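Local coordinates for protein alginate lyase AlgAT5 (Defluviitalea, PDB 5ZQI) that probably cleaves alginate by beta-elimination, as a polysaccharide lyase of family 7 with a beta-sandwich fold, at residues V102-H107 and P119-R124; A134-T139 and S233-K238; D148-H153 and E258-N263. All coordinates share one frame; numbering follows the deposited sequence.

How the interactions relate
Interaction 1 lies between the two sheets of a beta-sandwich, packing strand 102-107 of one against strand 120-127 of the other, and interaction 3 lies within the first sheet; their centres are about 11 Å apart, and V102 O to I261 N and F104 N to N259 O, each 2.9 Å, join them through the backbone. Interaction 2, centred about 21 Å from interaction 1, is a loop contact leading into the second sheet, joined to interaction 1 by K238 NZ to E122 OE1, 2.7 Å. The strands linking interactions 1 and 2 carry sequences resembling conserved motifs of the family, consistent with a substrate groove on that sheet. Interactions 2 and 3 do not touch, their nearest atoms being about 7 Å apart.

Interaction 1 of 3, residues V102-H107 and P119-R124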
ATOM      1  N   VAL A 102      11.043  -6.004   2.050  1.00  7.80           N
ATOM      2  CA  VAL A 102      10.632  -6.199   0.661  1.00  7.31           C
ATOM      3  C   VAL A 102      10.530  -4.847  -0.026  1.00  5.73           C
ATOM      4  O   VAL A 102       9.833  -3.943   0.459  1.00  6.53           O
ATOM      5  CB  VAL A 102       9.286  -6.938   0.574  1.00  7.52           C
ATOM      6  CG1 VAL A 102       8.840  -7.123  -0.871  1.00  7.26           C
ATOM      7  CG2 VAL A 102       9.362  -8.295   1.237  1.00  8.37           C
ATOM      8  N   VAL A 103      11.205  -4.724  -1.154  1.00  7.73           N
ATOM      9  CA  VAL A 103      11.219  -3.534  -1.993  1.00  6.98           C
ATOM     10  C   VAL A 103      10.068  -3.605  -2.986  1.00  6.03           C
ATOM     11  O   VAL A 103       9.906  -4.613  -3.691  1.00  8.12           O
ATOM     12  CB  VAL A 103      12.557  -3.428  -2.742  1.00  6.87           C
ATOM     13  CG1 VAL A 103      12.540  -2.195  -3.683  1.00 10.35           C
ATOM     14  CG2 VAL A 103      13.718  -3.367  -1.795  1.00  8.77           C
ATOM     15  N   PHE A 104       9.254  -2.540  -3.021  1.00  7.44           N
ATOM     16  CA  PHE A 104       8.168  -2.371  -3.988  1.00  6.42           C
ATOM     17  C   PHE A 104       8.517  -1.145  -4.824  1.00  7.22           C
ATOM     18  O   PHE A 104       8.691  -0.051  -4.274  1.00  7.58           O
ATOM     19  CB  PHE A 104       6.812  -2.158  -3.318  1.00  5.26           C
ATOM     20  CG  PHE A 104       6.325  -3.299  -2.467  1.00  7.72           C
ATOM     21  CD1 PHE A 104       6.820  -3.492  -1.179  1.00  8.33           C
ATOM     22  CD2 PHE A 104       5.336  -4.150  -2.927  1.00  5.35           C
ATOM     23  CE1 PHE A 104       6.324  -4.535  -0.407  1.00  8.12           C
ATOM     24  CE2 PHE A 104       4.858  -5.173  -2.158  1.00  6.94           C
ATOM     25  CZ  PHE A 104       5.346  -5.370  -0.900  1.00  7.95           C
ATOM     26  N   LYS A 105       8.552  -1.303  -6.146  1.00  6.07           N
ATOM     27  CA  LYS A 105       8.855  -0.212  -7.073  1.00  7.43           C
ATOM     28  C   LYS A 105       7.787  -0.152  -8.148  1.00  6.84           C
ATOM     29  O   LYS A 105       7.459  -1.175  -8.733  1.00  7.51           O
ATOM     30  CB  LYS A 105      10.245  -0.399  -7.713  1.00  7.01           C
ATOM     31  CG  LYS A 105      10.532   0.581  -8.845  1.00  7.65           C
ATOM     32  CD  LYS A 105      11.943   0.422  -9.376  1.00 12.90           C
ATOM     33  CE  LYS A 105      12.147   1.275 -10.626  1.00 15.01           C
ATOM     34  NZ  LYS A 105      13.514   1.214 -11.190  1.00 20.86           N
ATOM     35  N   ALA A 106       7.286   1.048  -8.453  1.00  7.19           N
ATOM     36  CA  ALA A 106       6.431   1.258  -9.618  1.00  8.33           C
ATOM     37  C   ALA A 106       6.873   2.525 -10.328  1.00  7.94           C
ATOM     38  O   ALA A 106       6.853   3.612  -9.742  1.00  8.59           O
ATOM     39  CB  ALA A 106       4.948   1.319  -9.224  1.00  8.66           C
ATOM     40  N   HIS A 107       7.280   2.361 -11.578  1.00  7.89           N
ATOM     41  CA  HIS A 107       7.766   3.468 -12.394  1.00  7.97           C
ATOM     42  C   HIS A 107       6.635   4.166 -13.134  1.00  9.52           C
ATOM     43  O   HIS A 107       5.604   3.573 -13.430  1.00  9.72           O
ATOM     44  CB  HIS A 107       8.816   2.971 -13.392  1.00  9.99           C
ATOM     45  CG  HIS A 107       8.320   1.905 -14.322  1.00  9.28           C
ATOM     46  ND1 HIS A 107       7.672   0.767 -13.882  1.00  8.57           N
ATOM     47  CD2 HIS A 107       8.360   1.820 -15.672  1.00 12.14           C
ATOM     48  CE1 HIS A 107       7.341   0.028 -14.928  1.00  8.61           C
ATOM     49  NE2 HIS A 107       7.760   0.638 -16.023  1.00 11.03           N
ATOM     50  N   PRO A 119       0.420   3.723 -12.027  1.00  8.70           N
ATOM     51  CA  PRO A 119       0.997   2.374 -11.881  1.00  8.72           C
ATOM     52  C   PRO A 119       1.246   1.991 -10.438  1.00  8.53           C
ATOM     53  O   PRO A 119       1.419   2.835  -9.557  1.00  7.97           O
ATOM     54  CB  PRO A 119       2.318   2.506 -12.634  1.00  8.01           C
ATOM     55  CG  PRO A 119       2.722   3.969 -12.400  1.00  9.50           C
ATOM     56  CD  PRO A 119       1.439   4.740 -12.366  1.00  8.90           C
ATOM     57  N   ARG A 120       1.286   0.681 -10.213  1.00  7.72           N
ATOM     58  CA  ARG A 120       1.479   0.179  -8.866  1.00  7.06           C
ATOM     59  C   ARG A 120       2.273  -1.117  -8.865  1.00  7.15           C
ATOM     60  O   ARG A 120       2.284  -1.870  -9.830  1.00  7.68           O
ATOM     61  CB  ARG A 120       0.137  -0.061  -8.150  1.00  7.26           C
ATOM     62  CG  ARG A 120      -0.586  -1.298  -8.602  1.00  6.97           C
ATOM     63  CD  ARG A 120      -2.000  -1.327  -8.084  1.00  8.26           C
ATOM     64  NE  ARG A 120      -2.896  -0.463  -8.834  1.00 10.13           N
ATOM     65  CZ  ARG A 120      -3.788   0.379  -8.309  1.00 11.08           C
ATOM     66  NH1 ARG A 120      -3.888   0.547  -7.002  1.00 11.26           N
ATOM     67  NH2 ARG A 120      -4.575   1.037  -9.129  1.00 12.13           N
ATOM     68  N   CYS A 121       2.915  -1.367  -7.716  1.00  6.74           N
ATOM     69  CA  CYS A 121       3.400  -2.693  -7.321  1.00  6.79           C
ATOM     70  C   CYS A 121       2.853  -2.886  -5.911  1.00  6.25           C
ATOM     71  O   CYS A 121       3.404  -2.329  -4.945  1.00  6.09           O
ATOM     72  CB  CYS A 121       4.898  -2.793  -7.373  1.00  7.70           C
ATOM     73  SG  CYS A 121       5.383  -4.521  -7.145  1.00  9.63           S
ATOM     74  N   GLU A 122       1.706  -3.578  -5.810  1.00  6.19           N
ATOM     75  CA  GLU A 122       0.864  -3.437  -4.630  1.00  6.95           C
ATOM     76  C   GLU A 122       0.135  -4.719  -4.291  1.00  7.17           C
ATOM     77  O   GLU A 122      -0.402  -5.393  -5.182  1.00  7.98           O
ATOM     78  CB  GLU A 122      -0.164  -2.313  -4.860  1.00  8.89           C
ATOM     79  CG  GLU A 122      -0.714  -1.684  -3.557  1.00  8.97           C
ATOM     80  CD  GLU A 122      -1.797  -0.635  -3.797  1.00 12.32           C
ATOM     81  OE1 GLU A 122      -2.546  -0.736  -4.797  1.00 12.12           O
ATOM     82  OE2 GLU A 122      -1.920   0.323  -2.989  1.00 11.48           O
ATOM     83  N   LEU A 123       0.112  -5.023  -2.990  1.00  6.91           N
ATOM     84  CA  LEU A 123      -0.621  -6.166  -2.461  1.00  5.76           C
ATOM     85  C   LEU A 123      -2.085  -5.805  -2.171  1.00  6.58           C
ATOM     86  O   LEU A 123      -2.387  -4.733  -1.664  1.00  7.88           O
ATOM     87  CB  LEU A 123       0.047  -6.683  -1.174  1.00  6.47           C
ATOM     88  CG  LEU A 123       1.492  -7.159  -1.293  1.00  7.82           C
ATOM     89  CD1 LEU A 123       2.100  -7.318   0.109  1.00  9.18           C
ATOM     90  CD2 LEU A 123       1.609  -8.414  -2.062  1.00  9.13           C
ATOM     91  N   ARG A 124      -2.987  -6.741  -2.478  1.00  6.03           N
ATOM     92  CA  ARG A 124      -4.430  -6.636  -2.275  1.00  6.95           C
ATOM     93  C   ARG A 124      -4.874  -7.768  -1.360  1.00  6.16           C
ATOM     94  O   ARG A 124      -4.534  -8.929  -1.592  1.00  6.55           O
ATOM     95  CB  ARG A 124      -5.132  -6.701  -3.622  1.00  9.30           C
ATOM     96  CG  ARG A 124      -6.638  -6.410  -3.675  1.00  8.17           C
ATOM     97  CD  ARG A 124      -7.493  -7.616  -3.291  1.00  8.78           C
ATOM     98  NE  ARG A 124      -8.862  -7.402  -3.782  1.00  9.04           N
ATOM     99  CZ  ARG A 124      -9.967  -7.535  -3.068  1.00  7.55           C
ATOM    100  NH1 ARG A 124     -11.147  -7.293  -3.645  1.00 10.83           N
ATOM    101  NH2 ARG A 124      -9.916  -7.956  -1.815  1.00  7.50           N
TER
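Strands 102-107 and 120-124 run roughly antiparallel, their axes at 142° and 5.5 Å apart at the closest, yet no hydrogen bond joins them, and A106 and R120 are the nearest pair by CA. Side chains fill the interface instead. F104 leans over the second strand with its ring carbon CD2 3.3 Å from C121 O, and its far corner CZ reaches L123 CD1 at 3.9 Å, the two side chains crossing at about a right angle. C121 turns its SG anti to the backbone N (chi1 -171°), which brings the sulfur obliquely beside the F104 ring, while its CB presses on K105 O at 3.3 Å; that buried carbonyl has no polar partner in the model. Further along, A106 CB lies 3.6 Å from R120 C, and the P119 ring brings CG to 3.1 Å from H107 O. On the far side of the second strand, R120 NH1 forms a salt bridge to E122 OE1 (2.9 Å), nearly in the guanidinium plane, and K238 shares the same oxygen. The contact thus spans the interior of the sandwich: strand 256-269 flanks F104, F93 of strand 93-95 meets F104 and C121, and L69 of strand 67-70 touches C121 and L123.

Interaction 2 of 3, residues A134-T139 and S233-K238; sequences ASWSTT and SGCYFK
W136 and C235 pair through their backbones, W136 N giving a hydrogen bond to C235 O (2.9 Å, on a lone pair) and C235 N returning one to W136 O (2.8 Å). The indole folds back over its partner because CG stands between the backbone N and carbonyl carbon (chi1 45°). C235 CB then lies over the face of the six-membered ring, 3.6 Å from its centroid in a CH-pi contact, and C235 O sits above the same face, over the five-membered ring. At its far edge the indole drives CZ2 onto the F237 ring, 3.4 Å above that ring's centre, with the two planes tilted 48° apart. G234 and C235 both face W136, forming a G1 beta bulge in which G234 adopts a positive phi (69°), just before strand 236-239 opens with Y236-F237-K238, the first three residues of the YFKAG sequence known from family 7 alginate lyases. G234 N, too poorly angled to bond W136 O, donates instead to a water at 3.0 Å, which also bonds to S135 OG. S137 OG accepts from T139 N (3.1 Å) in an ST turn, shaping the loop after the pairing. Further out, E125 OE1 receives both W136 NE1 and F237 N, fixing the indole's rotation and the start of the strand together. H143 stacks on W136, I166 packs against W136, C235 and F237, and R124 reaches A134 O while making a cation-pi contact with Y236.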
ATOM      1  N   ALA A 134     -10.827 -10.632   0.021  1.00  8.14           N
ATOM      2  CA  ALA A 134     -11.311 -10.121   1.290  1.00  7.92           C
ATOM      3  C   ALA A 134     -12.394  -9.074   1.066  1.00  8.18           C
ATOM      4  O   ALA A 134     -12.341  -8.285   0.121  1.00  8.26           O
ATOM      5  CB  ALA A 134     -10.154  -9.504   2.090  1.00  9.81           C
ATOM      6  N   SER A 135     -13.346  -9.026   1.998  1.00  8.24           N
ATOM      7  CA  SER A 135     -14.441  -8.065   1.946  1.00  8.71           C
ATOM      8  C   SER A 135     -15.012  -7.910   3.342  1.00 10.70           C
ATOM      9  O   SER A 135     -15.623  -8.843   3.872  1.00 13.27           O
ATOM     10  CB  SER A 135     -15.505  -8.541   0.974  1.00 12.06           C
ATOM     11  OG  SER A 135     -16.626  -7.659   0.964  1.00 13.91           O
ATOM     12  N   TRP A 136     -14.838  -6.731   3.931  1.00  8.29           N
ATOM     13  CA  TRP A 136     -15.309  -6.526   5.299  1.00  8.53           C
ATOM     14  C   TRP A 136     -15.910  -5.134   5.444  1.00  9.10           C
ATOM     15  O   TRP A 136     -15.878  -4.312   4.536  1.00  9.82           O
ATOM     16  CB  TRP A 136     -14.175  -6.801   6.307  1.00  9.08           C
ATOM     17  CG  TRP A 136     -12.845  -6.207   5.947  1.00  8.54           C
ATOM     18  CD1 TRP A 136     -11.787  -6.851   5.354  1.00  8.72           C
ATOM     19  CD2 TRP A 136     -12.413  -4.860   6.178  1.00  7.17           C
ATOM     20  NE1 TRP A 136     -10.755  -5.988   5.176  1.00  6.62           N
ATOM     21  CE2 TRP A 136     -11.097  -4.758   5.688  1.00  6.63           C
ATOM     22  CE3 TRP A 136     -13.017  -3.726   6.740  1.00  8.41           C
ATOM     23  CZ2 TRP A 136     -10.382  -3.573   5.746  1.00  6.34           C
ATOM     24  CZ3 TRP A 136     -12.297  -2.554   6.801  1.00  7.65           C
ATOM     25  CH2 TRP A 136     -10.998  -2.485   6.317  1.00  6.97           C
ATOM     26  N   SER A 137     -16.487  -4.880   6.614  1.00  9.09           N
ATOM     27  CA  SER A 137     -17.260  -3.676   6.866  1.00 10.04           C
ATOM     28  C   SER A 137     -16.675  -2.892   8.029  1.00 10.30           C
ATOM     29  O   SER A 137     -16.219  -3.447   9.018  1.00 12.27           O
ATOM     30  CB  SER A 137     -18.698  -4.070   7.172  1.00 13.85           C
ATOM     31  OG  SER A 137     -19.463  -3.011   7.721  1.00 16.86           O
ATOM     32  N   THR A 138     -16.747  -1.568   7.931  1.00  9.57           N
ATOM     33  CA  THR A 138     -16.301  -0.746   9.046  1.00  9.70           C
ATOM     34  C   THR A 138     -17.268  -0.751  10.228  1.00 10.57           C
ATOM     35  O   THR A 138     -16.928  -0.189  11.274  1.00 11.26           O
ATOM     36  CB  THR A 138     -16.108   0.706   8.622  1.00 10.34           C
ATOM     37  OG1 THR A 138     -17.352   1.255   8.198  1.00 10.60           O
ATOM     38  CG2 THR A 138     -15.108   0.842   7.465  1.00 11.11           C
ATOM     39  N   THR A 139     -18.447  -1.343  10.075  1.00 11.13           N
ATOM     40  CA  THR A 139     -19.467  -1.358  11.130  1.00 12.10           C
ATOM     41  C   THR A 139     -19.704  -2.729  11.752  1.00 12.28           C
ATOM     42  O   THR A 139     -20.528  -2.840  12.662  1.00 13.52           O
ATOM     43  CB  THR A 139     -20.803  -0.823  10.589  1.00 12.94           C
ATOM     44  OG1 THR A 139     -21.161  -1.531   9.390  1.00 15.55           O
ATOM     45  CG2 THR A 139     -20.696   0.660  10.293  1.00 16.82           C
ATOM     46  N   SER A 233     -19.121  -1.027   3.534  1.00 12.34           N
ATOM     47  CA  SER A 233     -18.815  -2.452   3.418  1.00 10.87           C
ATOM     48  C   SER A 233     -18.107  -2.725   2.087  1.00 11.42           C
ATOM     49  O   SER A 233     -17.863  -1.821   1.267  1.00 12.64           O
ATOM     50  CB  SER A 233     -20.079  -3.306   3.579  1.00 13.64           C
ATOM     51  OG  SER A 233     -21.010  -3.026   2.579  1.00 25.21           O
ATOM     52  N   GLY A 234     -17.716  -3.982   1.893  1.00  9.97           N
ATOM     53  CA  GLY A 234     -16.899  -4.337   0.748  1.00 10.20           C
ATOM     54  C   GLY A 234     -15.492  -3.790   0.811  1.00 10.00           C
ATOM     55  O   GLY A 234     -14.832  -3.639  -0.231  1.00  9.61           O
ATOM     56  N   CYS A 235     -14.983  -3.569   2.003  1.00  8.68           N
ATOM     57  CA  CYS A 235     -13.642  -3.033   2.174  1.00  7.87           C
ATOM     58  C   CYS A 235     -12.571  -4.114   2.171  1.00  7.99           C
ATOM     59  O   CYS A 235     -12.804  -5.262   2.547  1.00  7.40           O
ATOM     60  CB  CYS A 235     -13.485  -2.254   3.484  1.00  6.68           C
ATOM     61  SG  CYS A 235     -14.466  -0.757   3.597  1.00 11.50           S
ATOM     62  N   TYR A 236     -11.368  -3.704   1.799  1.00  7.33           N
ATOM     63  CA  TYR A 236     -10.181  -4.546   1.880  1.00  6.57           C
ATOM     64  C   TYR A 236      -8.944  -3.660   1.965  1.00  6.70           C
ATOM     65  O   TYR A 236      -8.939  -2.498   1.550  1.00  6.52           O
ATOM     66  CB  TYR A 236     -10.097  -5.501   0.681  1.00  7.09           C
ATOM     67  CG  TYR A 236     -10.201  -4.851  -0.687  1.00  6.76           C
ATOM     68  CD1 TYR A 236     -11.448  -4.594  -1.274  1.00  7.02           C
ATOM     69  CD2 TYR A 236      -9.070  -4.520  -1.405  1.00  7.98           C
ATOM     70  CE1 TYR A 236     -11.537  -4.002  -2.499  1.00  9.60           C
ATOM     71  CE2 TYR A 236      -9.162  -3.916  -2.646  1.00  8.93           C
ATOM     72  CZ  TYR A 236     -10.400  -3.694  -3.188  1.00 10.21           C
ATOM     73  OH  TYR A 236     -10.501  -3.117  -4.437  1.00 14.74           O
ATOM     74  N   PHE A 237      -7.891  -4.238   2.524  1.00  5.53           N
ATOM     75  CA  PHE A 237      -6.623  -3.536   2.683  1.00  5.29           C
ATOM     76  C   PHE A 237      -5.751  -3.677   1.441  1.00  5.29           C
ATOM     77  O   PHE A 237      -5.840  -4.675   0.699  1.00  5.55           O
ATOM     78  CB  PHE A 237      -5.843  -4.064   3.905  1.00  5.19           C
ATOM     79  CG  PHE A 237      -6.451  -3.692   5.246  1.00  5.21           C
ATOM     80  CD1 PHE A 237      -6.608  -2.366   5.619  1.00  5.83           C
ATOM     81  CD2 PHE A 237      -6.810  -4.680   6.144  1.00  5.45           C
ATOM     82  CE1 PHE A 237      -7.172  -2.029   6.845  1.00  6.01           C
ATOM     83  CE2 PHE A 237      -7.356  -4.348   7.389  1.00  8.19           C
ATOM     84  CZ  PHE A 237      -7.513  -3.025   7.736  1.00  6.89           C
ATOM     85  N   LYS A 238      -4.865  -2.685   1.260  1.00  6.02           N
ATOM     86  CA  LYS A 238      -3.796  -2.740   0.273  1.00  5.57           C
ATOM     87  C   LYS A 238      -2.521  -2.197   0.883  1.00  5.85           C
ATOM     88  O   LYS A 238      -2.582  -1.323   1.733  1.00  6.57           O
ATOM     89  CB  LYS A 238      -4.094  -1.915  -0.999  1.00  7.39           C
ATOM     90  CG  LYS A 238      -5.469  -2.198  -1.604  1.00  7.00           C
ATOM     91  CD  LYS A 238      -5.517  -1.662  -3.032  1.00 11.22           C
ATOM     92  CE  LYS A 238      -4.927  -2.771  -3.955  1.00 13.22           C
ATOM     93  NZ  LYS A 238      -4.704  -2.345  -5.352  1.00 21.03           N
TER
HETATM   94  O   HOH W   1     -18.291  -6.613   3.315  1.00 18.37           O

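Interaction 3 of 3, residues D148-H153 and E258-N263; sequences DQKITH and ENEIYN
Two central strands of the seven-stranded sheet, 142-153 and 256-269, meet here as antiparallel neighbours, with a classic beta bulge at each end of the contact. At one, T152 and H153 both face E258, whose O accepts T152 N (2.8 Å) and H153 N (3.3 Å) from the same face of its plane. At the other, Y262 and N263 face D148: Y262 N reaches D148 O at 2.8 Å, while the bond from N263 N is weak. Between the bulges K150 and E260 exchange two backbone hydrogen bonds.

On the face bearing Q149, I151, N259 and I261, N259 ND2 donates to Q149 OE1 (2.9 Å); the acceptor lies in the N259 amide plane, although the two amides are turned 54° apart. Q149 NE2 donates in turn to V163 O of the opposing sheet, which settles the orientation of its amide. On the other face N263 ND2 meets D148 OD2 (3.0 Å) from above the carboxylate plane, and R204 forms a salt bridge to that same oxygen. K150 leaves its backbone with CG between N and the carbonyl carbon (chi1 65°) and then runs extended, taking NZ alongside the Y262 ring edge to OH at 3.0 Å. A water, 2.8 Å from K150 NZ, donates to E260 OE1, which N96 ND2 also binds.

K150 NZ and E260 OE1 are 4.0 Å apart, too far for a salt bridge, and are coupled through that water; the ammonium would be expected to polarise the Y262 hydroxyl, whereas on the opposite face the buried Q149 amide has a partner at each end.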
ATOM      1  N   ASP A 148       5.065  -1.536   8.758  1.00  8.49           N
ATOM      2  CA  ASP A 148       6.349  -1.031   9.240  1.00  8.14           C
ATOM      3  C   ASP A 148       7.199  -0.884   7.986  1.00  8.21           C
ATOM      4  O   ASP A 148       7.513  -1.886   7.338  1.00  8.37           O
ATOM      5  CB  ASP A 148       6.907  -2.026  10.246  1.00  9.00           C
ATOM      6  CG  ASP A 148       8.242  -1.659  10.773  1.00 13.85           C
ATOM      7  OD1 ASP A 148       8.781  -0.601  10.414  1.00 14.42           O
ATOM      8  OD2 ASP A 148       8.726  -2.440  11.642  1.00 17.01           O
ATOM      9  N   GLN A 149       7.507   0.353   7.585  1.00  7.59           N
ATOM     10  CA  GLN A 149       8.041   0.584   6.243  1.00  7.58           C
ATOM     11  C   GLN A 149       8.869   1.858   6.220  1.00 11.10           C
ATOM     12  O   GLN A 149       8.891   2.626   7.190  1.00  9.01           O
ATOM     13  CB  GLN A 149       6.901   0.645   5.206  1.00  9.14           C
ATOM     14  CG  GLN A 149       5.900   1.816   5.428  1.00  9.31           C
ATOM     15  CD  GLN A 149       4.776   1.825   4.429  1.00 11.02           C
ATOM     16  OE1 GLN A 149       4.906   1.317   3.321  1.00 13.09           O
ATOM     17  NE2 GLN A 149       3.658   2.378   4.825  1.00 11.22           N
ATOM     18  N   LYS A 150       9.569   2.074   5.101  1.00  9.50           N
ATOM     19  CA  LYS A 150      10.209   3.357   4.820  1.00  8.72           C
ATOM     20  C   LYS A 150      10.016   3.655   3.347  1.00  9.48           C
ATOM     21  O   LYS A 150       9.986   2.732   2.531  1.00 11.07           O
ATOM     22  CB  LYS A 150      11.673   3.360   5.196  1.00 12.14           C
ATOM     23  CG  LYS A 150      12.533   2.411   4.392  1.00 10.90           C
ATOM     24  CD  LYS A 150      13.973   2.430   4.896  1.00 13.87           C
ATOM     25  CE  LYS A 150      14.812   1.422   4.163  1.00 13.26           C
ATOM     26  NZ  LYS A 150      16.182   1.351   4.774  1.00 20.75           N
ATOM     27  N   ILE A 151       9.779   4.911   3.005  1.00  7.93           N
ATOM     28  CA  ILE A 151       9.648   5.322   1.608  1.00  7.77           C
ATOM     29  C   ILE A 151      11.014   5.797   1.128  1.00  8.42           C
ATOM     30  O   ILE A 151      11.661   6.609   1.806  1.00 10.91           O
ATOM     31  CB  ILE A 151       8.581   6.412   1.442  1.00  8.63           C
ATOM     32  CG1 ILE A 151       7.240   5.954   2.028  1.00 12.00           C
ATOM     33  CG2 ILE A 151       8.482   6.812  -0.049  1.00  9.23           C
ATOM     34  CD1 ILE A 151       6.260   7.114   2.295  1.00 15.28           C
ATOM     35  N   THR A 152      11.486   5.266  -0.010  1.00  8.86           N
ATOM     36  CA  THR A 152      12.867   5.495  -0.416  1.00 10.54           C
ATOM     37  C   THR A 152      13.053   6.310  -1.690  1.00  9.40           C
ATOM     38  O   THR A 152      14.166   6.796  -1.925  1.00 13.30           O
ATOM     39  CB  THR A 152      13.618   4.167  -0.586  1.00 10.32           C
ATOM     40  OG1 THR A 152      12.916   3.317  -1.501  1.00 13.35           O
ATOM     41  CG2 THR A 152      13.733   3.429   0.748  1.00 14.66           C
ATOM     42  N   HIS A 153      12.010   6.502  -2.496  1.00  9.83           N
ATOM     43  CA  HIS A 153      12.190   7.218  -3.752  1.00  9.58           C
ATOM     44  C   HIS A 153      10.836   7.739  -4.205  1.00  9.01           C
ATOM     45  O   HIS A 153       9.803   7.099  -3.993  1.00  8.38           O
ATOM     46  CB  HIS A 153      12.809   6.310  -4.826  1.00 10.92           C
ATOM     47  CG  HIS A 153      13.476   7.044  -5.947  1.00 12.32           C
ATOM     48  ND1 HIS A 153      14.822   7.354  -5.955  1.00 19.15           N
ATOM     49  CD2 HIS A 153      12.985   7.473  -7.132  1.00 10.43           C
ATOM     50  CE1 HIS A 153      15.119   7.978  -7.081  1.00 15.57           C
ATOM     51  NE2 HIS A 153      14.018   8.081  -7.803  1.00 16.24           N
ATOM     52  N   GLU A 258       9.256   4.184  -4.752  1.00  7.43           N
ATOM     53  CA  GLU A 258       9.772   2.963  -4.161  1.00  7.39           C
ATOM     54  C   GLU A 258       9.645   3.038  -2.647  1.00  7.65           C
ATOM     55  O   GLU A 258       9.875   4.092  -2.040  1.00  8.28           O
ATOM     56  CB  GLU A 258      11.222   2.719  -4.565  1.00  8.92           C
ATOM     57  CG  GLU A 258      11.786   1.366  -4.112  1.00  9.15           C
ATOM     58  CD  GLU A 258      13.143   1.123  -4.720  1.00 15.67           C
ATOM     59  OE1 GLU A 258      14.151   1.390  -4.018  1.00 26.73           O
ATOM     60  OE2 GLU A 258      13.237   0.685  -5.896  1.00 18.99           O
ATOM     61  N   ASN A 259       9.306   1.893  -2.042  1.00  7.26           N
ATOM     62  CA  ASN A 259       9.319   1.750  -0.591  1.00  7.74           C
ATOM     63  C   ASN A 259       9.793   0.351  -0.207  1.00  8.28           C
ATOM     64  O   ASN A 259       9.927  -0.549  -1.038  1.00 10.19           O
ATOM     65  CB  ASN A 259       7.939   2.084   0.017  1.00 10.99           C
ATOM     66  CG  ASN A 259       6.863   1.070  -0.330  1.00  8.38           C
ATOM     67  OD1 ASN A 259       6.841   0.484  -1.395  1.00 10.33           O
ATOM     68  ND2 ASN A 259       5.963   0.841   0.616  1.00 10.74           N
ATOM     69  N   GLU A 260      10.097   0.187   1.075  1.00  7.60           N
ATOM     70  CA  GLU A 260      10.579  -1.066   1.641  1.00  8.06           C
ATOM     71  C   GLU A 260       9.712  -1.368   2.856  1.00  8.72           C
ATOM     72  O   GLU A 260       9.591  -0.525   3.754  1.00  9.07           O
ATOM     73  CB  GLU A 260      12.058  -0.973   2.024  1.00 10.50           C
ATOM     74  CG  GLU A 260      12.967  -0.662   0.848  1.00 10.17           C
ATOM     75  CD  GLU A 260      14.453  -0.816   1.126  1.00 12.28           C
ATOM     76  OE1 GLU A 260      14.818  -1.428   2.169  1.00 14.88           O
ATOM     77  OE2 GLU A 260      15.245  -0.326   0.299  1.00 18.06           O
ATOM     78  N   ILE A 261       9.084  -2.543   2.862  1.00  7.70           N
ATOM     79  CA  ILE A 261       8.218  -2.981   3.963  1.00  8.12           C
ATOM     80  C   ILE A 261       8.980  -4.034   4.770  1.00  7.65           C
ATOM     81  O   ILE A 261       9.341  -5.098   4.249  1.00  8.13           O
ATOM     82  CB  ILE A 261       6.855  -3.532   3.475  1.00  7.74           C
ATOM     83  CG1 ILE A 261       6.133  -2.440   2.686  1.00  7.21           C
ATOM     84  CG2 ILE A 261       6.053  -4.084   4.666  1.00  6.39           C
ATOM     85  CD1 ILE A 261       4.694  -2.819   2.259  1.00  8.79           C
ATOM     86  N   TYR A 262       9.159  -3.759   6.057  1.00  8.17           N
ATOM     87  CA  TYR A 262       9.841  -4.635   7.007  1.00  9.15           C
ATOM     88  C   TYR A 262       8.906  -5.602   7.707  1.00  8.77           C
ATOM     89  O   TYR A 262       9.283  -6.760   7.938  1.00 10.74           O
ATOM     90  CB  TYR A 262      10.540  -3.769   8.067  1.00 10.23           C
ATOM     91  CG  TYR A 262      11.750  -3.040   7.583  1.00 11.17           C
ATOM     92  CD1 TYR A 262      11.634  -1.861   6.872  1.00 15.29           C
ATOM     93  CD2 TYR A 262      13.026  -3.546   7.815  1.00 12.73           C
ATOM     94  CE1 TYR A 262      12.716  -1.275   6.386  1.00 17.33           C
ATOM     95  CE2 TYR A 262      14.141  -2.907   7.366  1.00 15.47           C
ATOM     96  CZ  TYR A 262      13.998  -1.823   6.629  1.00 16.60           C
ATOM     97  OH  TYR A 262      15.142  -1.111   6.183  1.00 21.06           O
ATOM     98  N   ASN A 263       7.689  -5.157   8.030  1.00  9.25           N
ATOM     99  CA  ASN A 263       6.694  -5.973   8.701  1.00  8.61           C
ATOM    100  C   ASN A 263       5.329  -5.524   8.206  1.00  9.48           C
ATOM    101  O   ASN A 263       5.123  -4.350   7.889  1.00  8.19           O
ATOM    102  CB  ASN A 263       6.775  -5.846  10.244  1.00  9.89           C
ATOM    103  CG  ASN A 263       8.103  -6.339  10.825  1.00 11.47           C
ATOM    104  OD1 ASN A 263       8.358  -7.547  10.950  1.00 14.45           O
ATOM    105  ND2 ASN A 263       8.963  -5.398  11.174  1.00 14.61           N
TER
HETATM  106  O   HOH W   2      17.306  -0.758   3.293  1.00 26.30           O